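Local structure of HMTCP-1 (Homo sapiens, 1A1X) at residues G20-E25 with S64-M69; Y78-N81 with L85-I88; Q89-V94 with Q98-K103. The protein binds the PH domains of the kinases AKT1 and AKT2 and enhances their phosphorylation and activation. One frame throughout, in Å; residues are numbered along the deposited sequence.

All three contacts belong to one closed antiparallel beta barrel. Interactions 2 and 3 follow each other along strand 85-94, which pairs with strand 77-80 in interaction 2 and with strand 97-104 in interaction 3. Their centres lie about 13 Å apart, and Gln87 N probably bonds to Lys103 O at 2.8 Å where they meet. Interaction 1 sits about 11 Å from interaction 2, centre to centre; Asn81 OD1 joins them by a probable hydrogen bond from Met69 N at 3.2 Å. Interactions 1 and 3 do not touch, their nearest atoms being about 7 Å apart. Tyr22 and Trp86 both meet the ring of Trp70, so interactions 1 and 2 share an aromatic neighbour.

Interaction 1: G20-E25 with S64-M69; sequences GIYRDE and SQLPLM
The phenol of Tyr22 reaches across to the backbone of Pro67, and its hydroxyl makes the one hydrogen bond between 20-25 and 64-69. Tyr22 OH gives its proton to Pro67 O at a very short 2.5 Å, arriving in the carbonyl plane with an angle of 147° at the oxygen. Pro67 O and Leu66 CB both meet the ring at its edge, near its plane, and both make their nearest approach to Tyr22 OH. With CG anti to the carbonyl carbon (chi1 -66°), the ring leaves strand 21-24 in the direction of the loop.

The apolar part is small. Leu66 CB presses on Tyr22 OH at 3.1 Å and lies 4.3 Å from Tyr22 CZ, while Pro67 CD stays 3.8 Å from the same hydroxyl. The phenol oxygen is thus closely fenced by carbon on the loop side. Further along the ring, Tyr22 CE2 passes Leu68 O obliquely at 4.2 Å.

Within the loop, Ser64 OG accepts from Leu66 N at 3.2 Å, an ST turn that ends on Leu66, one of the two residues that receive the tyrosine; Ser64 OG also bonds to Glu19.

The rest of the Tyr22 ring is buried among Leu14, Val16 and Ala32, and it meets Trp70 with the planes about 35° apart. In the closed antiparallel barrel of the TCL1 family, a buried tyrosine of strand 21-24 thus hydrogen-bonds a loop carbonyl near the end of the long connection between strands 41-46 and 69-73.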
ATOM      1  N   GLY A  20     -14.394 -10.469  10.607  1.00  9.32           N
ATOM      2  CA  GLY A  20     -13.536  -9.309  10.433  1.00 10.78           C
ATOM      3  C   GLY A  20     -12.557  -8.978  11.550  1.00 12.37           C
ATOM      4  O   GLY A  20     -11.727  -8.077  11.388  1.00 11.40           O
ATOM      5  N   ILE A  21     -12.661  -9.666  12.688  1.00 11.21           N
ATOM      6  CA  ILE A  21     -11.748  -9.417  13.800  1.00 11.81           C
ATOM      7  C   ILE A  21     -10.954 -10.680  14.088  1.00 13.84           C
ATOM      8  O   ILE A  21     -11.517 -11.741  14.373  1.00 12.70           O
ATOM      9  CB  ILE A  21     -12.485  -8.928  15.068  1.00 11.59           C
ATOM     10  CG1 ILE A  21     -13.277  -7.660  14.752  1.00 15.04           C
ATOM     11  CG2 ILE A  21     -11.469  -8.604  16.188  1.00 16.33           C
ATOM     12  CD1 ILE A  21     -14.082  -7.121  15.923  1.00 22.83           C
ATOM     13  N   TYR A  22      -9.639 -10.555  13.963  1.00 10.11           N
ATOM     14  CA  TYR A  22      -8.715 -11.649  14.159  1.00 11.86           C
ATOM     15  C   TYR A  22      -7.815 -11.412  15.358  1.00 14.44           C
ATOM     16  O   TYR A  22      -7.739 -10.308  15.886  1.00 17.52           O
ATOM     17  CB  TYR A  22      -7.840 -11.797  12.906  1.00  8.92           C
ATOM     18  CG  TYR A  22      -8.605 -12.230  11.672  1.00  8.62           C
ATOM     19  CD1 TYR A  22      -9.424 -11.334  10.978  1.00 10.70           C
ATOM     20  CD2 TYR A  22      -8.541 -13.544  11.220  1.00  6.29           C
ATOM     21  CE1 TYR A  22     -10.162 -11.748   9.869  1.00 13.66           C
ATOM     22  CE2 TYR A  22      -9.270 -13.967  10.118  1.00  6.68           C
ATOM     23  CZ  TYR A  22     -10.077 -13.069   9.449  1.00  8.01           C
ATOM     24  OH  TYR A  22     -10.804 -13.496   8.367  1.00 14.82           O
ATOM     25  N   ARG A  23      -7.120 -12.463  15.770  1.00 16.60           N
ATOM     26  CA  ARG A  23      -6.164 -12.392  16.873  1.00 18.95           C
ATOM     27  C   ARG A  23      -4.891 -13.133  16.461  1.00 15.47           C
ATOM     28  O   ARG A  23      -4.967 -14.200  15.852  1.00 14.40           O
ATOM     29  CB  ARG A  23      -6.744 -13.004  18.146  1.00 21.56           C
ATOM     30  CG  ARG A  23      -7.750 -12.119  18.844  1.00 33.66           C
ATOM     31  CD  ARG A  23      -7.963 -12.575  20.269  1.00 36.15           C
ATOM     32  NE  ARG A  23      -8.508 -13.924  20.319  1.00 38.83           N
ATOM     33  CZ  ARG A  23      -9.236 -14.398  21.324  1.00 45.05           C
ATOM     34  NH1 ARG A  23      -9.509 -13.628  22.373  1.00 46.49           N
ATOM     35  NH2 ARG A  23      -9.703 -15.640  21.271  1.00 46.39           N
ATOM     36  N   ASP A  24      -3.729 -12.559  16.758  1.00 15.56           N
ATOM     37  CA  ASP A  24      -2.463 -13.191  16.396  1.00 15.72           C
ATOM     38  C   ASP A  24      -1.902 -14.010  17.552  1.00 14.47           C
ATOM     39  O   ASP A  24      -2.564 -14.186  18.572  1.00 14.11           O
ATOM     40  CB  ASP A  24      -1.438 -12.155  15.892  1.00 14.43           C
ATOM     41  CG  ASP A  24      -1.105 -11.079  16.923  1.00 15.26           C
ATOM     42  OD1 ASP A  24      -1.272 -11.308  18.129  1.00 11.84           O
ATOM     43  OD2 ASP A  24      -0.658  -9.990  16.527  1.00 18.06           O
ATOM     44  N   GLU A  25      -0.683 -14.500  17.391  1.00 14.92           N
ATOM     45  CA  GLU A  25      -0.032 -15.306  18.419  1.00 17.73           C
ATOM     46  C   GLU A  25       0.176 -14.596  19.767  1.00 20.50           C
ATOM     47  O   GLU A  25       0.450 -15.248  20.772  1.00 22.81           O
ATOM     48  CB  GLU A  25       1.312 -15.811  17.906  1.00 18.41           C
ATOM     49  CG  GLU A  25       2.305 -14.700  17.557  1.00 19.84           C
ATOM     50  CD  GLU A  25       2.305 -14.338  16.085  1.00 21.17           C
ATOM     51  OE1 GLU A  25       1.236 -14.418  15.437  1.00 16.47           O
ATOM     52  OE2 GLU A  25       3.386 -13.972  15.578  1.00 18.38           O
ATOM     53  N   SER A  64     -18.589 -15.885   4.805  1.00 28.60           N
ATOM     54  CA  SER A  64     -17.672 -14.749   4.753  1.00 27.01           C
ATOM     55  C   SER A  64     -16.659 -14.801   3.613  1.00 25.06           C
ATOM     56  O   SER A  64     -16.270 -15.879   3.171  1.00 25.07           O
ATOM     57  CB  SER A  64     -16.926 -14.630   6.084  1.00 25.98           C
ATOM     58  OG  SER A  64     -16.023 -13.539   6.064  1.00 30.64           O
ATOM     59  N   GLN A  65     -16.235 -13.630   3.143  1.00 20.79           N
ATOM     60  CA  GLN A  65     -15.230 -13.542   2.076  1.00 20.97           C
ATOM     61  C   GLN A  65     -13.813 -13.753   2.644  1.00 17.84           C
ATOM     62  O   GLN A  65     -12.879 -14.109   1.921  1.00 18.22           O
ATOM     63  CB  GLN A  65     -15.313 -12.183   1.370  1.00 20.52           C
ATOM     64  CG  GLN A  65     -16.612 -11.959   0.609  1.00 20.61           C
ATOM     65  CD  GLN A  65     -16.632 -10.626  -0.105  1.00 24.18           C
ATOM     66  OE1 GLN A  65     -16.893  -9.594   0.503  1.00 27.16           O
ATOM     67  NE2 GLN A  65     -16.335 -10.637  -1.396  1.00 22.39           N
ATOM     68  N   LEU A  66     -13.672 -13.503   3.940  1.00 16.91           N
ATOM     69  CA  LEU A  66     -12.411 -13.661   4.665  1.00 17.29           C
ATOM     70  C   LEU A  66     -12.357 -15.063   5.287  1.00 15.83           C
ATOM     71  O   LEU A  66     -13.394 -15.638   5.644  1.00 14.50           O
ATOM     72  CB  LEU A  66     -12.296 -12.586   5.755  1.00 19.92           C
ATOM     73  CG  LEU A  66     -11.619 -11.250   5.429  1.00 21.14           C
ATOM     74  CD1 LEU A  66     -11.383 -11.087   3.938  1.00 21.08           C
ATOM     75  CD2 LEU A  66     -12.446 -10.106   5.996  1.00 20.36           C
ATOM     76  N   PRO A  67     -11.144 -15.607   5.468  1.00 14.35           N
ATOM     77  CA  PRO A  67     -10.969 -16.943   6.043  1.00 14.67           C
ATOM     78  C   PRO A  67     -11.019 -17.042   7.558  1.00 14.26           C
ATOM     79  O   PRO A  67     -10.988 -16.034   8.270  1.00 13.77           O
ATOM     80  CB  PRO A  67      -9.599 -17.352   5.509  1.00 12.70           C
ATOM     81  CG  PRO A  67      -8.844 -16.062   5.561  1.00 16.82           C
ATOM     82  CD  PRO A  67      -9.848 -15.037   5.052  1.00 14.43           C
ATOM     83  N   LEU A  68     -11.112 -18.281   8.037  1.00 13.52           N
ATOM     84  CA  LEU A  68     -11.137 -18.568   9.467  1.00 13.91           C
ATOM     85  C   LEU A  68      -9.741 -18.344  10.039  1.00 12.87           C
ATOM     86  O   LEU A  68      -9.590 -17.999  11.210  1.00 11.98           O
ATOM     87  CB  LEU A  68     -11.539 -20.025   9.724  1.00 12.66           C
ATOM     88  CG  LEU A  68     -12.924 -20.526   9.326  1.00 17.85           C
ATOM     89  CD1 LEU A  68     -13.028 -21.999   9.679  1.00 17.81           C
ATOM     90  CD2 LEU A  68     -14.005 -19.742  10.038  1.00 18.03           C
ATOM     91  N   MET A  69      -8.723 -18.540   9.209  1.00 11.64           N
ATOM     92  CA  MET A  69      -7.354 -18.364   9.663  1.00 16.65           C
ATOM     93  C   MET A  69      -6.356 -18.139   8.541  1.00 16.10           C
ATOM     94  O   MET A  69      -6.547 -18.598   7.415  1.00 15.01           O
ATOM     95  CB  MET A  69      -6.906 -19.589  10.451  1.00 20.53           C
ATOM     96  CG  MET A  69      -6.871 -20.853   9.614  1.00 29.19           C
ATOM     97  SD  MET A  69      -5.362 -21.794   9.849  1.00 46.93           S
ATOM     98  CE  MET A  69      -4.368 -21.151   8.537  1.00 38.88           C
TER

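Interaction 2: Y78-N81 with L85-I88; sequences YMDN and LWQI
Trp86 and Asp80 meet at the tight end of this strand pair. The indole NE1 points almost straight at Asp80 OD2, 2.9 Å away with 176° at the hydrogen. The carboxylate oxygen lies in the plane of the indole, yet the donor comes to it from above the carboxylate plane, the two flat groups being turned 69° apart. Asp80 CG stands between its own backbone N and carbonyl carbon (chi1 63°), which directs OD2 to the tryptophan while OD1 accepts from the N atoms of Asn82 and Arg84. A phenylalanine in place of Trp86 would probably leave Asp80 OD2 buried without its N-H mate and the carboxylate less firmly fixed.

Tyr78 and Trp86 form the hydrogen-bonded pair: Tyr78 N to Trp86 O and Trp86 N to Tyr78 O are each 2.8 Å long. On the same buried face, Ile88 CD1 comes obliquely to Tyr78 CE2 at 3.6 Å, while the tyrosine hydroxyl goes on to Pro11 O.

The other face is looser and partly exposed. There the non-hydrogen-bonded pair Met79 and Leu85 meets chiefly through methyls, Met79 CE lying 3.6 Å from Leu85 CD1, with Tyr73 beside the methionine.

Trp86 also packs edge-to-face on Trp70, and Leu104 touches it from strand 97-104. Strands 77-80 and 85-94 make an antiparallel beta hairpin, its connection clasped by an aspartate, in the wall of the TCL1-family barrel.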
ATOM      1  N   TYR A  78       0.391 -15.524   2.996  1.00 14.26           N
ATOM      2  CA  TYR A  78      -0.319 -16.318   3.987  1.00 12.21           C
ATOM      3  C   TYR A  78      -1.138 -17.405   3.331  1.00 12.38           C
ATOM      4  O   TYR A  78      -1.680 -17.214   2.242  1.00 13.31           O
ATOM      5  CB  TYR A  78      -1.278 -15.442   4.788  1.00 11.37           C
ATOM      6  CG  TYR A  78      -0.630 -14.567   5.828  1.00 13.61           C
ATOM      7  CD1 TYR A  78      -0.441 -15.027   7.131  1.00 11.56           C
ATOM      8  CD2 TYR A  78      -0.228 -13.271   5.521  1.00 10.08           C
ATOM      9  CE1 TYR A  78       0.134 -14.217   8.102  1.00 13.82           C
ATOM     10  CE2 TYR A  78       0.344 -12.456   6.480  1.00 13.45           C
ATOM     11  CZ  TYR A  78       0.525 -12.931   7.768  1.00 16.37           C
ATOM     12  OH  TYR A  78       1.112 -12.122   8.714  1.00 15.20           O
ATOM     13  N   MET A  79      -1.200 -18.559   3.983  1.00 12.71           N
ATOM     14  CA  MET A  79      -2.024 -19.645   3.490  1.00 13.56           C
ATOM     15  C   MET A  79      -3.204 -19.704   4.455  1.00 12.04           C
ATOM     16  O   MET A  79      -3.004 -19.714   5.667  1.00 14.41           O
ATOM     17  CB  MET A  79      -1.280 -20.983   3.493  1.00 11.12           C
ATOM     18  CG  MET A  79      -2.162 -22.124   2.977  1.00 14.73           C
ATOM     19  SD  MET A  79      -1.382 -23.728   2.895  1.00 19.00           S
ATOM     20  CE  MET A  79      -0.732 -23.695   1.255  1.00 15.38           C
ATOM     21  N   ASP A  80      -4.424 -19.679   3.924  1.00 10.24           N
ATOM     22  CA  ASP A  80      -5.611 -19.737   4.762  1.00 10.68           C
ATOM     23  C   ASP A  80      -6.059 -21.175   5.028  1.00 13.19           C
ATOM     24  O   ASP A  80      -5.378 -22.131   4.635  1.00 16.65           O
ATOM     25  CB  ASP A  80      -6.755 -18.890   4.180  1.00 11.02           C
ATOM     26  CG  ASP A  80      -7.250 -19.372   2.805  1.00 13.93           C
ATOM     27  OD1 ASP A  80      -7.097 -20.560   2.454  1.00 13.00           O
ATOM     28  OD2 ASP A  80      -7.833 -18.538   2.073  1.00 15.93           O
ATOM     29  N   ASN A  81      -7.213 -21.322   5.668  1.00 16.40           N
ATOM     30  CA  ASN A  81      -7.750 -22.639   5.995  1.00 18.10           C
ATOM     31  C   ASN A  81      -8.229 -23.454   4.790  1.00 16.47           C
ATOM     32  O   ASN A  81      -8.402 -24.667   4.896  1.00 17.21           O
ATOM     33  CB  ASN A  81      -8.863 -22.506   7.024  1.00 13.98           C
ATOM     34  CG  ASN A  81      -9.882 -21.499   6.618  1.00 14.03           C
ATOM     35  OD1 ASN A  81      -9.630 -20.297   6.662  1.00 13.53           O
ATOM     36  ND2 ASN A  81     -11.029 -21.977   6.164  1.00 16.16           N
ATOM     37  N   LEU A  85      -3.598 -18.977  -1.149  1.00 14.33           N
ATOM     38  CA  LEU A  85      -2.489 -18.087  -0.822  1.00 17.03           C
ATOM     39  C   LEU A  85      -2.862 -16.628  -0.973  1.00 15.42           C
ATOM     40  O   LEU A  85      -3.572 -16.247  -1.901  1.00 15.71           O
ATOM     41  CB  LEU A  85      -1.273 -18.394  -1.695  1.00 20.80           C
ATOM     42  CG  LEU A  85      -0.214 -19.359  -1.159  1.00 24.06           C
ATOM     43  CD1 LEU A  85      -0.860 -20.573  -0.539  1.00 25.84           C
ATOM     44  CD2 LEU A  85       0.716 -19.764  -2.284  1.00 31.93           C
ATOM     45  N   TRP A  86      -2.393 -15.824  -0.027  1.00 14.08           N
ATOM     46  CA  TRP A  86      -2.643 -14.390  -0.012  1.00 10.66           C
ATOM     47  C   TRP A  86      -1.291 -13.701  -0.013  1.00 12.64           C
ATOM     48  O   TRP A  86      -0.490 -13.908   0.890  1.00 13.85           O
ATOM     49  CB  TRP A  86      -3.413 -13.985   1.245  1.00  7.24           C
ATOM     50  CG  TRP A  86      -4.788 -14.562   1.329  1.00  9.74           C
ATOM     51  CD1 TRP A  86      -5.114 -15.877   1.523  1.00 10.12           C
ATOM     52  CD2 TRP A  86      -6.029 -13.848   1.254  1.00  8.32           C
ATOM     53  NE1 TRP A  86      -6.476 -16.022   1.574  1.00 12.02           N
ATOM     54  CE2 TRP A  86      -7.066 -14.796   1.413  1.00  8.47           C
ATOM     55  CE3 TRP A  86      -6.368 -12.499   1.073  1.00  9.41           C
ATOM     56  CZ2 TRP A  86      -8.422 -14.443   1.395  1.00 11.95           C
ATOM     57  CZ3 TRP A  86      -7.715 -12.144   1.060  1.00  8.69           C
ATOM     58  CH2 TRP A  86      -8.725 -13.113   1.218  1.00 15.01           C
ATOM     59  N   GLN A  87      -1.033 -12.903  -1.039  1.00 11.88           N
ATOM     60  CA  GLN A  87       0.232 -12.193  -1.166  1.00 11.39           C
ATOM     61  C   GLN A  87       0.276 -10.966  -0.266  1.00 12.00           C
ATOM     62  O   GLN A  87      -0.680 -10.201  -0.226  1.00 11.24           O
ATOM     63  CB  GLN A  87       0.416 -11.738  -2.623  1.00 14.49           C
ATOM     64  CG  GLN A  87       1.730 -11.021  -2.902  1.00 18.40           C
ATOM     65  CD  GLN A  87       2.933 -11.940  -2.767  1.00 23.31           C
ATOM     66  OE1 GLN A  87       3.022 -12.965  -3.450  1.00 27.67           O
ATOM     67  NE2 GLN A  87       3.866 -11.581  -1.888  1.00 26.80           N
ATOM     68  N   ILE A  88       1.358 -10.789   0.486  1.00 11.31           N
ATOM     69  CA  ILE A  88       1.477  -9.592   1.314  1.00 12.62           C
ATOM     70  C   ILE A  88       1.999  -8.528   0.348  1.00 11.88           C
ATOM     71  O   ILE A  88       3.141  -8.604  -0.097  1.00 14.98           O
ATOM     72  CB  ILE A  88       2.489  -9.767   2.472  1.00 15.22           C
ATOM     73  CG1 ILE A  88       1.987 -10.800   3.485  1.00 17.20           C
ATOM     74  CG2 ILE A  88       2.714  -8.432   3.185  1.00 12.57           C
ATOM     75  CD1 ILE A  88       3.033 -11.181   4.539  1.00 13.83           C
TER

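Interaction 3: Q89-V94 with Q98-K103; sequences QHHLMV and QELLLK
His91 NE2 donates to Gln98 OE1 at 2.6 Å, the shortest sound polar bond between these strands. The amide oxygen sits in the plane of the imidazole, and the donor approaches it at 121° to the C=O bond, somewhat tilted out of the carbonyl plane. Gln98 can reach because its CG stands opposite the backbone N (chi1 -168°) and the chain runs on extended. Leu100 CD2 lies over a face of the same ring, 4.0 Å from its centroid, in a CH-pi contact.

On the other face of the sheet the ring of His90 is sandwiched: Leu101 CB sits above its centre at 3.6 Å from the centroid, and Leu92 CG comes against the opposite face nearer the rim. Glu99 runs alongside Leu92, with Glu99 OE1 held by Gln46.

The backbone holds the pairing in register. Leu92 and Glu99 exchange bonds both ways, the shorter being Glu99 N to Leu92 O at 2.7 Å. Further on, Gln89 N gives to Leu101 O at 2.7 Å and Leu101 N to His90 O at 2.9 Å, so two residues face one.

Gln89 OE1 accepts from Arg42, and Gln89 NE2, 3.5 Å from Lys103 CD, donates to Glu5 and Ala3 of the second subunit. Lys103 NZ forms a salt bridge with Glu5 and a hydrogen bond to Gly4 O, both of that subunit. The whole is a beta hairpin with a classic beta bulge, a piece of barrel wall that also contributes to the interface with the second subunit.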
ATOM      1  N   GLN A  89       1.138  -7.594  -0.049  1.00 15.00           N
ATOM      2  CA  GLN A  89       1.546  -6.536  -0.977  1.00 16.39           C
ATOM      3  C   GLN A  89       2.292  -5.422  -0.261  1.00 16.88           C
ATOM      4  O   GLN A  89       3.157  -4.763  -0.844  1.00 19.34           O
ATOM      5  CB  GLN A  89       0.355  -6.019  -1.766  1.00 12.14           C
ATOM      6  CG  GLN A  89      -0.315  -7.128  -2.541  1.00 13.54           C
ATOM      7  CD  GLN A  89      -1.175  -6.594  -3.649  1.00  9.67           C
ATOM      8  OE1 GLN A  89      -2.285  -6.138  -3.417  1.00 12.98           O
ATOM      9  NE2 GLN A  89      -0.660  -6.638  -4.867  1.00 13.21           N
ATOM     10  N   HIS A  90       1.915  -5.181   0.990  1.00 15.39           N
ATOM     11  CA  HIS A  90       2.635  -4.221   1.818  1.00 12.39           C
ATOM     12  C   HIS A  90       2.368  -4.421   3.307  1.00 11.51           C
ATOM     13  O   HIS A  90       1.330  -4.956   3.705  1.00  9.32           O
ATOM     14  CB  HIS A  90       2.503  -2.759   1.333  1.00 11.57           C
ATOM     15  CG  HIS A  90       1.258  -2.053   1.768  1.00 11.82           C
ATOM     16  ND1 HIS A  90       0.741  -2.153   3.042  1.00 15.98           N
ATOM     17  CD2 HIS A  90       0.466  -1.177   1.112  1.00  5.68           C
ATOM     18  CE1 HIS A  90      -0.314  -1.369   3.150  1.00  5.12           C
ATOM     19  NE2 HIS A  90      -0.504  -0.766   1.992  1.00  9.37           N
ATOM     20  N   HIS A  91       3.379  -4.097   4.101  1.00 12.42           N
ATOM     21  CA  HIS A  91       3.332  -4.213   5.550  1.00 13.33           C
ATOM     22  C   HIS A  91       4.013  -2.958   6.061  1.00 14.22           C
ATOM     23  O   HIS A  91       5.237  -2.853   6.067  1.00 14.55           O
ATOM     24  CB  HIS A  91       4.103  -5.457   6.001  1.00 14.49           C
ATOM     25  CG  HIS A  91       4.134  -5.655   7.487  1.00 11.65           C
ATOM     26  ND1 HIS A  91       5.074  -6.447   8.109  1.00 10.13           N
ATOM     27  CD2 HIS A  91       3.324  -5.192   8.468  1.00 12.17           C
ATOM     28  CE1 HIS A  91       4.841  -6.465   9.409  1.00 11.37           C
ATOM     29  NE2 HIS A  91       3.784  -5.712   9.653  1.00 11.03           N
ATOM     30  N   LEU A  92       3.203  -1.998   6.481  1.00 14.20           N
ATOM     31  CA  LEU A  92       3.729  -0.737   6.953  1.00 16.13           C
ATOM     32  C   LEU A  92       2.942  -0.116   8.085  1.00 15.61           C
ATOM     33  O   LEU A  92       1.918  -0.644   8.524  1.00 13.18           O
ATOM     34  CB  LEU A  92       3.861   0.253   5.782  1.00 21.91           C
ATOM     35  CG  LEU A  92       2.935   0.111   4.570  1.00 19.48           C
ATOM     36  CD1 LEU A  92       1.596   0.699   4.867  1.00 21.10           C
ATOM     37  CD2 LEU A  92       3.536   0.792   3.370  1.00 24.03           C
ATOM     38  N   MET A  93       3.502   0.966   8.608  1.00 15.85           N
ATOM     39  CA  MET A  93       2.914   1.734   9.686  1.00 20.41           C
ATOM     40  C   MET A  93       2.203   2.896   9.004  1.00 22.02           C
ATOM     41  O   MET A  93       2.831   3.658   8.256  1.00 19.65           O
ATOM     42  CB  MET A  93       4.029   2.270  10.580  1.00 26.24           C
ATOM     43  CG  MET A  93       3.599   2.605  11.997  1.00 34.92           C
ATOM     44  SD  MET A  93       3.126   1.118  12.910  1.00 41.75           S
ATOM     45  CE  MET A  93       4.393  -0.007  12.422  1.00 34.79           C
ATOM     46  N   VAL A  94       0.890   2.983   9.189  1.00 22.33           N
ATOM     47  CA  VAL A  94       0.108   4.060   8.590  1.00 24.39           C
ATOM     48  C   VAL A  94      -0.617   4.814   9.693  1.00 26.64           C
ATOM     49  O   VAL A  94      -1.462   4.257  10.385  1.00 26.50           O
ATOM     50  CB  VAL A  94      -0.924   3.535   7.589  1.00 25.47           C
ATOM     51  CG1 VAL A  94      -1.723   4.685   7.016  1.00 26.45           C
ATOM     52  CG2 VAL A  94      -0.244   2.799   6.480  1.00 25.45           C
ATOM     53  N   GLN A  98      -0.125  -0.434  12.533  1.00 11.13           N
ATOM     54  CA  GLN A  98       0.494  -1.449  11.684  1.00  9.24           C
ATOM     55  C   GLN A  98      -0.565  -1.964  10.702  1.00 11.25           C
ATOM     56  O   GLN A  98      -1.691  -2.299  11.098  1.00  9.57           O
ATOM     57  CB  GLN A  98       1.041  -2.596  12.531  1.00 11.50           C
ATOM     58  CG  GLN A  98       1.940  -3.546  11.774  1.00 20.05           C
ATOM     59  CD  GLN A  98       2.554  -4.602  12.670  1.00 21.93           C
ATOM     60  OE1 GLN A  98       3.052  -5.624  12.194  1.00 24.81           O
ATOM     61  NE2 GLN A  98       2.524  -4.361  13.979  1.00 24.35           N
ATOM     62  N   GLU A  99      -0.195  -2.036   9.426  1.00 12.43           N
ATOM     63  CA  GLU A  99      -1.132  -2.465   8.401  1.00 11.35           C
ATOM     64  C   GLU A  99      -0.601  -3.496   7.408  1.00 10.20           C
ATOM     65  O   GLU A  99       0.509  -3.370   6.898  1.00  9.87           O
ATOM     66  CB  GLU A  99      -1.641  -1.238   7.634  1.00  9.36           C
ATOM     67  CG  GLU A  99      -2.481  -1.585   6.420  1.00 14.16           C
ATOM     68  CD  GLU A  99      -2.917  -0.367   5.647  1.00 13.26           C
ATOM     69  OE1 GLU A  99      -3.803   0.364   6.126  1.00 18.35           O
ATOM     70  OE2 GLU A  99      -2.394  -0.149   4.546  1.00 13.98           O
ATOM     71  N   LEU A 100      -1.412  -4.518   7.145  1.00 10.42           N
ATOM     72  CA  LEU A 100      -1.067  -5.549   6.172  1.00  8.12           C
ATOM     73  C   LEU A 100      -2.029  -5.379   5.024  1.00  7.89           C
ATOM     74  O   LEU A 100      -3.203  -5.088   5.248  1.00  8.59           O
ATOM     75  CB  LEU A 100      -1.266  -6.952   6.745  1.00 10.38           C
ATOM     76  CG  LEU A 100      -0.249  -7.544   7.719  1.00  8.57           C
ATOM     77  CD1 LEU A 100      -0.809  -8.831   8.301  1.00 12.70           C
ATOM     78  CD2 LEU A 100       1.065  -7.800   7.008  1.00 11.56           C
ATOM     79  N   LEU A 101      -1.511  -5.454   3.800  1.00  8.76           N
ATOM     80  CA  LEU A 101      -2.355  -5.380   2.616  1.00 10.93           C
ATOM     81  C   LEU A 101      -2.167  -6.724   1.920  1.00 12.06           C
ATOM     82  O   LEU A 101      -1.098  -7.007   1.363  1.00 13.11           O
ATOM     83  CB  LEU A 101      -1.972  -4.224   1.682  1.00  9.65           C
ATOM     84  CG  LEU A 101      -2.953  -4.135   0.501  1.00 11.27           C
ATOM     85  CD1 LEU A 101      -4.341  -3.777   1.013  1.00 11.25           C
ATOM     86  CD2 LEU A 101      -2.471  -3.129  -0.542  1.00 12.23           C
ATOM     87  N   LEU A 102      -3.205  -7.557   2.005  1.00 12.14           N
ATOM     88  CA  LEU A 102      -3.210  -8.907   1.440  1.00 12.70           C
ATOM     89  C   LEU A 102      -4.005  -9.031   0.151  1.00 11.45           C
ATOM     90  O   LEU A 102      -5.086  -8.467   0.020  1.00 14.27           O
ATOM     91  CB  LEU A 102      -3.798  -9.890   2.458  1.00  9.65           C
ATOM     92  CG  LEU A 102      -3.161  -9.926   3.843  1.00 12.23           C
ATOM     93  CD1 LEU A 102      -3.889 -10.933   4.740  1.00 11.94           C
ATOM     94  CD2 LEU A 102      -1.696 -10.283   3.701  1.00 11.88           C
ATOM     95  N   LYS A 103      -3.496  -9.836  -0.771  1.00 10.60           N
ATOM     96  CA  LYS A 103      -4.166 -10.046  -2.038  1.00 10.78           C
ATOM     97  C   LYS A 103      -4.374 -11.534  -2.267  1.00  8.25           C
ATOM     98  O   LYS A 103      -3.412 -12.301  -2.293  1.00  9.80           O
ATOM     99  CB  LYS A 103      -3.335  -9.455  -3.182  1.00 14.08           C
ATOM    100  CG  LYS A 103      -4.014  -9.537  -4.552  1.00 12.97           C
ATOM    101  CD  LYS A 103      -3.145  -8.948  -5.637  1.00 18.27           C
ATOM    102  CE  LYS A 103      -3.840  -9.038  -6.968  1.00 19.25           C
ATOM    103  NZ  LYS A 103      -3.078  -8.356  -8.040  1.00 26.24           N
TER